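Betainyl-CoA thiolase (Pseudomonas putida, PDB 2HLJ) probably acts on the thioester of betainyl-CoA, as an acyltransferase or acyl-CoA hydrolase of the hotdog-fold thioesterase family. Local coordinates at residues E14-Y19 with L29-Y34; S33-A38 with V92-H97. All coordinates share one frame; numbering follows the deposited sequence.

In the fold
Contacts 1 and 2 use successive turns of helix 25-43, the central helix of the hotdog fold, and share Ser33 and Tyr34. Contact 1 sets the loop 14-19 against the helix. Contact 2 sets the helix on strand 89-98. Their centres are about 13 Å apart, yet they touch: Phe32 CD1 packs on His94 CB at 3.4 Å, and Ile31 CG2 meets Leu96 CD1 at 3.9 Å. Both reach the second subunit. There Ser33 OG is bonded to Asp25 and Arg24 of that subunit and to glycerol. The side chain of Thr36 lies about 4 Å from a bound glycerol. Glycerol, probably from the crystallisation liquor, may mark a pocket near the interface.

Contact 1. Residues E14-Y19 with L29-Y34; sequences EDWVDY and LLIFSY
Trp16 meets Leu30 and Ile31 on the central helix of a hotdog fold. The loop between strand 6-11 and helix 25-43 carries the indole, and neighbouring residues of the helix receive it. The contact is apolar. Trp16 has the most surface buried, with Ile31 and then Leu30 behind it.

The indole is touched at two places: its NE1-CE2-CZ2 side by Leu30, and the CZ3-CH2 end of the six-membered ring by Ile31. With chi1 at -68°, CG of Trp16 sits beside the backbone N, and the ring extends toward the helix. The CD2 methyl of Leu30 sits by CE2, one of the two fusion atoms, 3.9 Å from Trp16 CZ2 and 4.1 Å from Trp16 NE1. The Leu30 and Trp16 side chains cross at about a right angle.

Ile31 CG1 is 3.7 Å from Trp16 CZ3, and Ile31 CD1 is 3.9 Å from that same Trp16 CZ3. Ile31 CG1 is placed anti to the carbonyl carbon (chi1 -67°), which swings this longer branch to the indole. Ile31 runs at a slant to the indole.

Phe27 stacks on the tryptophan ring, Leu23 packs against it, and the Trp16 backbone is hydrogen-bonded to Arg24. Beyond Ile31 lie Val78 and Leu96 of the sheet. Leu30 also packs on Arg24 of the second subunit.

Tyr34 closes the edge of the patch. Trp16 CZ2 lies at the edge of the Tyr34 ring, near its plane, 4.4 Å from Tyr34 CE2, while Leu30 O lies 3.5 Å above one face of that ring, displaced toward its rim.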
ATOM      1  N   GLU A  14      16.029  10.854   2.113  1.00 19.54           N
ATOM      2  CA  GLU A  14      16.515  10.573   0.782  1.00 23.43           C
ATOM      3  C   GLU A  14      16.348   9.112   0.373  1.00 20.75           C
ATOM      4  O   GLU A  14      16.234   8.842  -0.806  1.00 22.17           O
ATOM      5  CB  GLU A  14      17.973  10.964   0.646  1.00 24.65           C
ATOM      6  CG  GLU A  14      18.422  11.145  -0.794  1.00 29.89           C
ATOM      7  CD  GLU A  14      19.791  11.839  -0.926  1.00 32.37           C
ATOM      8  OE1 GLU A  14      20.277  12.440   0.062  1.00 36.89           O
ATOM      9  OE2 GLU A  14      20.360  11.777  -2.038  1.00 42.74           O
ATOM     10  N   ASP A  15      16.278   8.174   1.316  1.00 22.05           N
ATOM     11  CA  ASP A  15      16.102   6.776   0.884  1.00 26.05           C
ATOM     12  C   ASP A  15      14.650   6.385   0.651  1.00 22.42           C
ATOM     13  O   ASP A  15      14.369   5.233   0.295  1.00 21.18           O
ATOM     14  CB  ASP A  15      16.842   5.761   1.769  1.00 27.68           C
ATOM     15  CG  ASP A  15      16.460   5.849   3.210  1.00 34.19           C
ATOM     16  OD1 ASP A  15      15.632   6.718   3.561  1.00 41.85           O
ATOM     17  OD2 ASP A  15      17.034   5.057   3.996  1.00 43.08           O
ATOM     18  N   TRP A  16      13.745   7.351   0.775  1.00 22.01           N
ATOM     19  CA  TRP A  16      12.340   7.149   0.403  1.00 19.57           C
ATOM     20  C   TRP A  16      11.877   7.783  -0.907  1.00 19.33           C
ATOM     21  O   TRP A  16      10.697   7.644  -1.295  1.00 18.13           O
ATOM     22  CB  TRP A  16      11.440   7.672   1.513  1.00 21.83           C
ATOM     23  CG  TRP A  16      11.505   6.889   2.777  1.00 17.65           C
ATOM     24  CD1 TRP A  16      12.167   5.714   2.991  1.00 22.12           C
ATOM     25  CD2 TRP A  16      10.851   7.206   3.984  1.00 19.80           C
ATOM     26  NE1 TRP A  16      11.969   5.295   4.250  1.00 21.32           N
ATOM     27  CE2 TRP A  16      11.150   6.180   4.893  1.00 19.65           C
ATOM     28  CE3 TRP A  16      10.027   8.258   4.394  1.00 23.87           C
ATOM     29  CZ2 TRP A  16      10.685   6.186   6.209  1.00 25.97           C
ATOM     30  CZ3 TRP A  16       9.561   8.261   5.695  1.00 23.55           C
ATOM     31  CH2 TRP A  16       9.886   7.228   6.587  1.00 27.69           C
ATOM     32  N   VAL A  17      12.783   8.466  -1.598  1.00 19.53           N
ATOM     33  CA  VAL A  17      12.426   9.233  -2.755  1.00 19.06           C
ATOM     34  C   VAL A  17      13.088   8.681  -4.006  1.00 23.70           C
ATOM     35  O   VAL A  17      14.097   8.011  -3.926  1.00 24.84           O
ATOM     36  CB  VAL A  17      12.693  10.764  -2.599  1.00 18.11           C
ATOM     37  CG1 VAL A  17      12.044  11.320  -1.302  1.00 21.15           C
ATOM     38  CG2 VAL A  17      14.153  11.100  -2.646  1.00 21.67           C
ATOM     39  N   ASP A  18      12.465   8.955  -5.146  1.00 26.54           N
ATOM     40  CA  ASP A  18      12.975   8.549  -6.446  1.00 28.66           C
ATOM     41  C   ASP A  18      13.986   9.603  -6.912  1.00 31.01           C
ATOM     42  O   ASP A  18      14.326  10.529  -6.172  1.00 28.04           O
ATOM     43  CB  ASP A  18      11.836   8.335  -7.461  1.00 29.89           C
ATOM     44  CG  ASP A  18      10.954   9.557  -7.645  1.00 31.06           C
ATOM     45  OD1 ASP A  18      11.434  10.695  -7.443  1.00 38.27           O
ATOM     46  OD2 ASP A  18       9.773   9.387  -8.002  1.00 35.59           O
ATOM     47  N   TYR A  19      14.485   9.433  -8.130  1.00 31.48           N
ATOM     48  CA  TYR A  19      15.541  10.265  -8.674  1.00 32.25           C
ATOM     49  C   TYR A  19      15.129  11.737  -8.691  1.00 31.12           C
ATOM     50  O   TYR A  19      15.961  12.631  -8.529  1.00 32.47           O
ATOM     51  CB  TYR A  19      15.922   9.763 -10.100  1.00 33.28           C
ATOM     52  CG  TYR A  19      17.275  10.254 -10.578  1.00 36.98           C
ATOM     53  CD1 TYR A  19      18.462   9.841  -9.966  1.00 35.55           C
ATOM     54  CD2 TYR A  19      17.377  11.140 -11.647  1.00 37.40           C
ATOM     55  CE1 TYR A  19      19.718  10.325 -10.419  1.00 34.67           C
ATOM     56  CE2 TYR A  19      18.617  11.601 -12.094  1.00 34.57           C
ATOM     57  CZ  TYR A  19      19.768  11.205 -11.483  1.00 29.94           C
ATOM     58  OH  TYR A  19      20.959  11.705 -11.980  1.00 40.74           O
ATOM     59  N   LEU A  29       2.755   4.327   2.443  1.00 19.59           N
ATOM     60  CA  LEU A  29       2.241   3.201   3.240  1.00 18.46           C
ATOM     61  C   LEU A  29       3.135   2.812   4.415  1.00 14.79           C
ATOM     62  O   LEU A  29       2.623   2.438   5.455  1.00 17.29           O
ATOM     63  CB  LEU A  29       1.901   1.981   2.368  1.00 16.79           C
ATOM     64  CG  LEU A  29       0.889   0.981   2.934  1.00 25.20           C
ATOM     65  CD1 LEU A  29      -0.553   1.546   3.019  1.00 28.87           C
ATOM     66  CD2 LEU A  29       0.871  -0.305   2.068  1.00 23.37           C
ATOM     67  N   LEU A  30       4.462   2.922   4.278  1.00 16.29           N
ATOM     68  CA  LEU A  30       5.350   2.713   5.408  1.00 13.47           C
ATOM     69  C   LEU A  30       5.104   3.692   6.553  1.00 18.50           C
ATOM     70  O   LEU A  30       5.061   3.295   7.738  1.00 19.23           O
ATOM     71  CB  LEU A  30       6.839   2.760   4.981  1.00 16.25           C
ATOM     72  CG  LEU A  30       7.801   2.414   6.106  1.00 15.37           C
ATOM     73  CD1 LEU A  30       7.536   1.018   6.654  1.00 15.20           C
ATOM     74  CD2 LEU A  30       9.277   2.564   5.685  1.00 17.77           C
ATOM     75  N   ILE A  31       4.970   4.971   6.213  1.00 17.56           N
ATOM     76  CA  ILE A  31       4.662   6.017   7.201  1.00 17.53           C
ATOM     77  C   ILE A  31       3.348   5.691   7.891  1.00 16.07           C
ATOM     78  O   ILE A  31       3.247   5.743   9.108  1.00 18.42           O
ATOM     79  CB  ILE A  31       4.568   7.416   6.526  1.00 16.32           C
ATOM     80  CG1 ILE A  31       5.920   7.856   5.999  1.00 19.02           C
ATOM     81  CG2 ILE A  31       3.931   8.443   7.461  1.00 21.09           C
ATOM     82  CD1 ILE A  31       5.805   8.933   4.954  1.00 19.99           C
ATOM     83  N   PHE A  32       2.333   5.302   7.128  1.00 17.45           N
ATOM     84  CA  PHE A  32       1.101   4.839   7.763  1.00 17.35           C
ATOM     85  C   PHE A  32       1.256   3.577   8.652  1.00 19.17           C
ATOM     86  O   PHE A  32       0.599   3.476   9.699  1.00 20.20           O
ATOM     87  CB  PHE A  32      -0.014   4.611   6.721  1.00 16.83           C
ATOM     88  CG  PHE A  32      -0.476   5.845   5.991  1.00 20.17           C
ATOM     89  CD1 PHE A  32      -0.504   7.102   6.584  1.00 17.89           C
ATOM     90  CD2 PHE A  32      -1.037   5.710   4.713  1.00 19.72           C
ATOM     91  CE1 PHE A  32      -0.999   8.202   5.891  1.00 17.46           C
ATOM     92  CE2 PHE A  32      -1.456   6.802   4.004  1.00 10.75           C
ATOM     93  CZ  PHE A  32      -1.482   8.048   4.596  1.00 14.49           C
ATOM     94  N   SER A  33       2.132   2.641   8.275  1.00 19.98           N
ATOM     95  CA  SER A  33       2.401   1.416   9.088  1.00 18.56           C
ATOM     96  C   SER A  33       2.975   1.779  10.446  1.00 18.45           C
ATOM     97  O   SER A  33       2.602   1.206  11.470  1.00 18.26           O
ATOM     98  CB  SER A  33       3.392   0.466   8.371  1.00 17.06           C
ATOM     99  OG  SER A  33       3.300  -0.896   8.818  1.00 18.97           O
ATOM    100  N   TYR A  34       3.919   2.697  10.432  1.00 20.06           N
ATOM    101  CA  TYR A  34       4.505   3.209  11.650  1.00 20.61           C
ATOM    102  C   TYR A  34       3.440   3.907  12.480  1.00 19.61           C
ATOM    103  O   TYR A  34       3.439   3.790  13.677  1.00 16.68           O
ATOM    104  CB  TYR A  34       5.626   4.173  11.356  1.00 20.77           C
ATOM    105  CG  TYR A  34       6.877   3.578  10.738  1.00 22.00           C
ATOM    106  CD1 TYR A  34       7.251   2.249  10.957  1.00 24.53           C
ATOM    107  CD2 TYR A  34       7.720   4.373   9.986  1.00 27.06           C
ATOM    108  CE1 TYR A  34       8.415   1.728  10.390  1.00 23.49           C
ATOM    109  CE2 TYR A  34       8.887   3.874   9.445  1.00 25.38           C
ATOM    110  CZ  TYR A  34       9.232   2.555   9.638  1.00 26.97           C
ATOM    111  OH  TYR A  34      10.401   2.073   9.067  1.00 26.09           O
TER

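Contact 2. Residues S33-A38 with V92-H97; sequences SYATDA and VYHSLH
Thr36 and His94 join helix 25-43 to strand 89-98 through a side-chain hydrogen bond. Thr36 OG1 and His94 NE2 are 2.9 Å apart, and either could be the donor. The hydroxyl sits at the edge of the imidazole, near its plane. The two side chains cross at about a right angle. Thr36 OG1 lies beside its own backbone N (chi1 -62°), with the CG2 methyl anti to that N. This turns the hydroxyl, and not the methyl, to the histidine.

Ala35 supplies the second touch. Its CB points at the strand and lies 3.8 Å from His94 CE1. The methyl makes an off-centre CH-pi contact, 4.2 Å from CB to the centroid of the His94 ring and 29° off the ring normal. All three touching residues are buried.

The next shell fixes the ring. His94 ND1 is hydrogen-bonded to Thr80 OG1 on the adjacent strand 75-85. With both nitrogens bonded, the rotation of the imidazole is set from both ends. Thr36 OG1 is also bonded to Phe32 O, one turn back in the helix, and the ring of Phe32 meets that of His94 with planes at about 15°.

Farther out, the backbone of His94 is hydrogen-bonded to Ser108 on strand 104-114, which holds its strand in the sheet while the imidazole points to the helix. A long helix lying across an antiparallel sheet in this way is the core of the hotdog fold, in which the sheet wraps round the central helix.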
ATOM      1  N   SER A  33       2.132   2.641   8.275  1.00 19.98           N
ATOM      2  CA  SER A  33       2.401   1.416   9.088  1.00 18.56           C
ATOM      3  C   SER A  33       2.975   1.779  10.446  1.00 18.45           C
ATOM      4  O   SER A  33       2.602   1.206  11.470  1.00 18.26           O
ATOM      5  CB  SER A  33       3.392   0.466   8.371  1.00 17.06           C
ATOM      6  OG  SER A  33       3.300  -0.896   8.818  1.00 18.97           O
ATOM      7  N   TYR A  34       3.919   2.697  10.432  1.00 20.06           N
ATOM      8  CA  TYR A  34       4.505   3.209  11.650  1.00 20.61           C
ATOM      9  C   TYR A  34       3.440   3.907  12.480  1.00 19.61           C
ATOM     10  O   TYR A  34       3.439   3.790  13.677  1.00 16.68           O
ATOM     11  CB  TYR A  34       5.626   4.173  11.356  1.00 20.77           C
ATOM     12  CG  TYR A  34       6.877   3.578  10.738  1.00 22.00           C
ATOM     13  CD1 TYR A  34       7.251   2.249  10.957  1.00 24.53           C
ATOM     14  CD2 TYR A  34       7.720   4.373   9.986  1.00 27.06           C
ATOM     15  CE1 TYR A  34       8.415   1.728  10.390  1.00 23.49           C
ATOM     16  CE2 TYR A  34       8.887   3.874   9.445  1.00 25.38           C
ATOM     17  CZ  TYR A  34       9.232   2.555   9.638  1.00 26.97           C
ATOM     18  OH  TYR A  34      10.401   2.073   9.067  1.00 26.09           O
ATOM     19  N   ALA A  35       2.524   4.597  11.818  1.00 19.68           N
ATOM     20  CA  ALA A  35       1.387   5.225  12.502  1.00 23.25           C
ATOM     21  C   ALA A  35       0.499   4.189  13.195  1.00 22.32           C
ATOM     22  O   ALA A  35       0.036   4.419  14.323  1.00 22.51           O
ATOM     23  CB  ALA A  35       0.556   6.049  11.531  1.00 22.77           C
ATOM     24  N   THR A  36       0.227   3.073  12.507  1.00 22.17           N
ATOM     25  CA  THR A  36      -0.541   1.949  13.091  1.00 19.02           C
ATOM     26  C   THR A  36       0.182   1.407  14.324  1.00 19.54           C
ATOM     27  O   THR A  36      -0.424   1.188  15.369  1.00 20.28           O
ATOM     28  CB  THR A  36      -0.724   0.820  12.068  1.00 19.23           C
ATOM     29  OG1 THR A  36      -1.482   1.283  10.943  1.00 18.94           O
ATOM     30  CG2 THR A  36      -1.439  -0.393  12.693  1.00 24.02           C
ATOM     31  N   ASP A  37       1.503   1.261  14.235  1.00 20.26           N
ATOM     32  CA  ASP A  37       2.272   0.789  15.391  1.00 18.69           C
ATOM     33  C   ASP A  37       2.158   1.750  16.612  1.00 18.54           C
ATOM     34  O   ASP A  37       1.975   1.337  17.765  1.00 15.82           O
ATOM     35  CB  ASP A  37       3.739   0.577  15.031  1.00 17.14           C
ATOM     36  CG  ASP A  37       3.954  -0.504  13.973  1.00 25.77           C
ATOM     37  OD1 ASP A  37       3.012  -1.237  13.599  1.00 25.43           O
ATOM     38  OD2 ASP A  37       5.095  -0.599  13.487  1.00 26.28           O
ATOM     39  N   ALA A  38       2.307   3.025  16.350  1.00 21.13           N
ATOM     40  CA  ALA A  38       2.153   4.051  17.367  1.00 20.80           C
ATOM     41  C   ALA A  38       0.745   4.089  17.957  1.00 19.35           C
ATOM     42  O   ALA A  38       0.587   4.355  19.134  1.00 21.88           O
ATOM     43  CB  ALA A  38       2.517   5.424  16.777  1.00 23.69           C
ATOM     44  N   VAL A  92      -9.461   1.041  10.302  1.00 19.89           N
ATOM     45  CA  VAL A  92      -8.793   2.322  10.519  1.00 21.28           C
ATOM     46  C   VAL A  92      -8.601   3.142   9.245  1.00 22.00           C
ATOM     47  O   VAL A  92      -8.648   2.612   8.143  1.00 20.37           O
ATOM     48  CB  VAL A  92      -7.404   2.127  11.185  1.00 24.26           C
ATOM     49  CG1 VAL A  92      -7.575   1.392  12.505  1.00 21.08           C
ATOM     50  CG2 VAL A  92      -6.475   1.366  10.275  1.00 28.97           C
ATOM     51  N   TYR A  93      -8.402   4.444   9.428  1.00 18.46           N
ATOM     52  CA  TYR A  93      -8.254   5.368   8.317  1.00 18.76           C
ATOM     53  C   TYR A  93      -7.137   6.302   8.686  1.00 17.06           C
ATOM     54  O   TYR A  93      -7.209   6.925   9.740  1.00 17.87           O
ATOM     55  CB  TYR A  93      -9.558   6.175   8.124  1.00 16.99           C
ATOM     56  CG  TYR A  93      -9.551   7.182   6.975  1.00 17.39           C
ATOM     57  CD1 TYR A  93      -9.821   6.781   5.696  1.00 17.77           C
ATOM     58  CD2 TYR A  93      -9.322   8.526   7.193  1.00 11.85           C
ATOM     59  CE1 TYR A  93      -9.845   7.667   4.642  1.00 20.25           C
ATOM     60  CE2 TYR A  93      -9.334   9.439   6.151  1.00 18.50           C
ATOM     61  CZ  TYR A  93      -9.598   8.989   4.864  1.00 22.39           C
ATOM     62  OH  TYR A  93      -9.685   9.842   3.790  1.00 22.57           O
ATOM     63  N   HIS A  94      -6.069   6.313   7.882  1.00 17.97           N
ATOM     64  CA  HIS A  94      -4.955   7.219   8.056  1.00 14.69           C
ATOM     65  C   HIS A  94      -4.983   8.262   6.951  1.00 15.70           C
ATOM     66  O   HIS A  94      -5.356   7.956   5.810  1.00 18.92           O
ATOM     67  CB  HIS A  94      -3.612   6.478   7.937  1.00 19.01           C
ATOM     68  CG  HIS A  94      -3.344   5.467   9.003  1.00 15.02           C
ATOM     69  ND1 HIS A  94      -3.279   5.782  10.347  1.00 17.54           N
ATOM     70  CD2 HIS A  94      -3.067   4.146   8.908  1.00 28.77           C
ATOM     71  CE1 HIS A  94      -2.989   4.691  11.029  1.00 28.71           C
ATOM     72  NE2 HIS A  94      -2.812   3.695  10.177  1.00 21.21           N
ATOM     73  N   SER A  95      -4.611   9.491   7.283  1.00 16.46           N
ATOM     74  CA  SER A  95      -4.429  10.537   6.299  1.00 16.52           C
ATOM     75  C   SER A  95      -3.065  11.212   6.545  1.00 18.36           C
ATOM     76  O   SER A  95      -2.546  11.232   7.673  1.00 19.47           O
ATOM     77  CB  SER A  95      -5.603  11.530   6.292  1.00 17.16           C
ATOM     78  OG  SER A  95      -5.794  12.126   7.587  1.00 19.21           O
ATOM     79  N   LEU A  96      -2.452  11.679   5.469  1.00 18.87           N
ATOM     80  CA  LEU A  96      -1.120  12.268   5.526  1.00 18.00           C
ATOM     81  C   LEU A  96      -1.227  13.749   5.279  1.00 17.00           C
ATOM     82  O   LEU A  96      -1.952  14.179   4.395  1.00 18.83           O
ATOM     83  CB  LEU A  96      -0.169  11.645   4.506  1.00 17.86           C
ATOM     84  CG  LEU A  96       1.334  11.982   4.637  1.00 15.90           C
ATOM     85  CD1 LEU A  96       1.987  11.376   5.866  1.00 20.52           C
ATOM     86  CD2 LEU A  96       2.075  11.581   3.372  1.00 17.74           C
ATOM     87  N   HIS A  97      -0.456  14.526   6.046  1.00 20.36           N
ATOM     88  CA  HIS A  97      -0.595  15.986   6.079  1.00 16.85           C
ATOM     89  C   HIS A  97       0.762  16.671   6.165  1.00 19.69           C
ATOM     90  O   HIS A  97       1.759  16.066   6.619  1.00 17.05           O
ATOM     91  CB  HIS A  97      -1.410  16.413   7.323  1.00 17.44           C
ATOM     92  CG  HIS A  97      -2.750  15.744   7.430  1.00 17.58           C
ATOM     93  ND1 HIS A  97      -3.932  16.386   7.138  1.00 17.84           N
ATOM     94  CD2 HIS A  97      -3.084  14.489   7.801  1.00 18.33           C
ATOM     95  CE1 HIS A  97      -4.937  15.540   7.286  1.00 21.20           C
ATOM     96  NE2 HIS A  97      -4.447  14.374   7.681  1.00 17.95           N
TER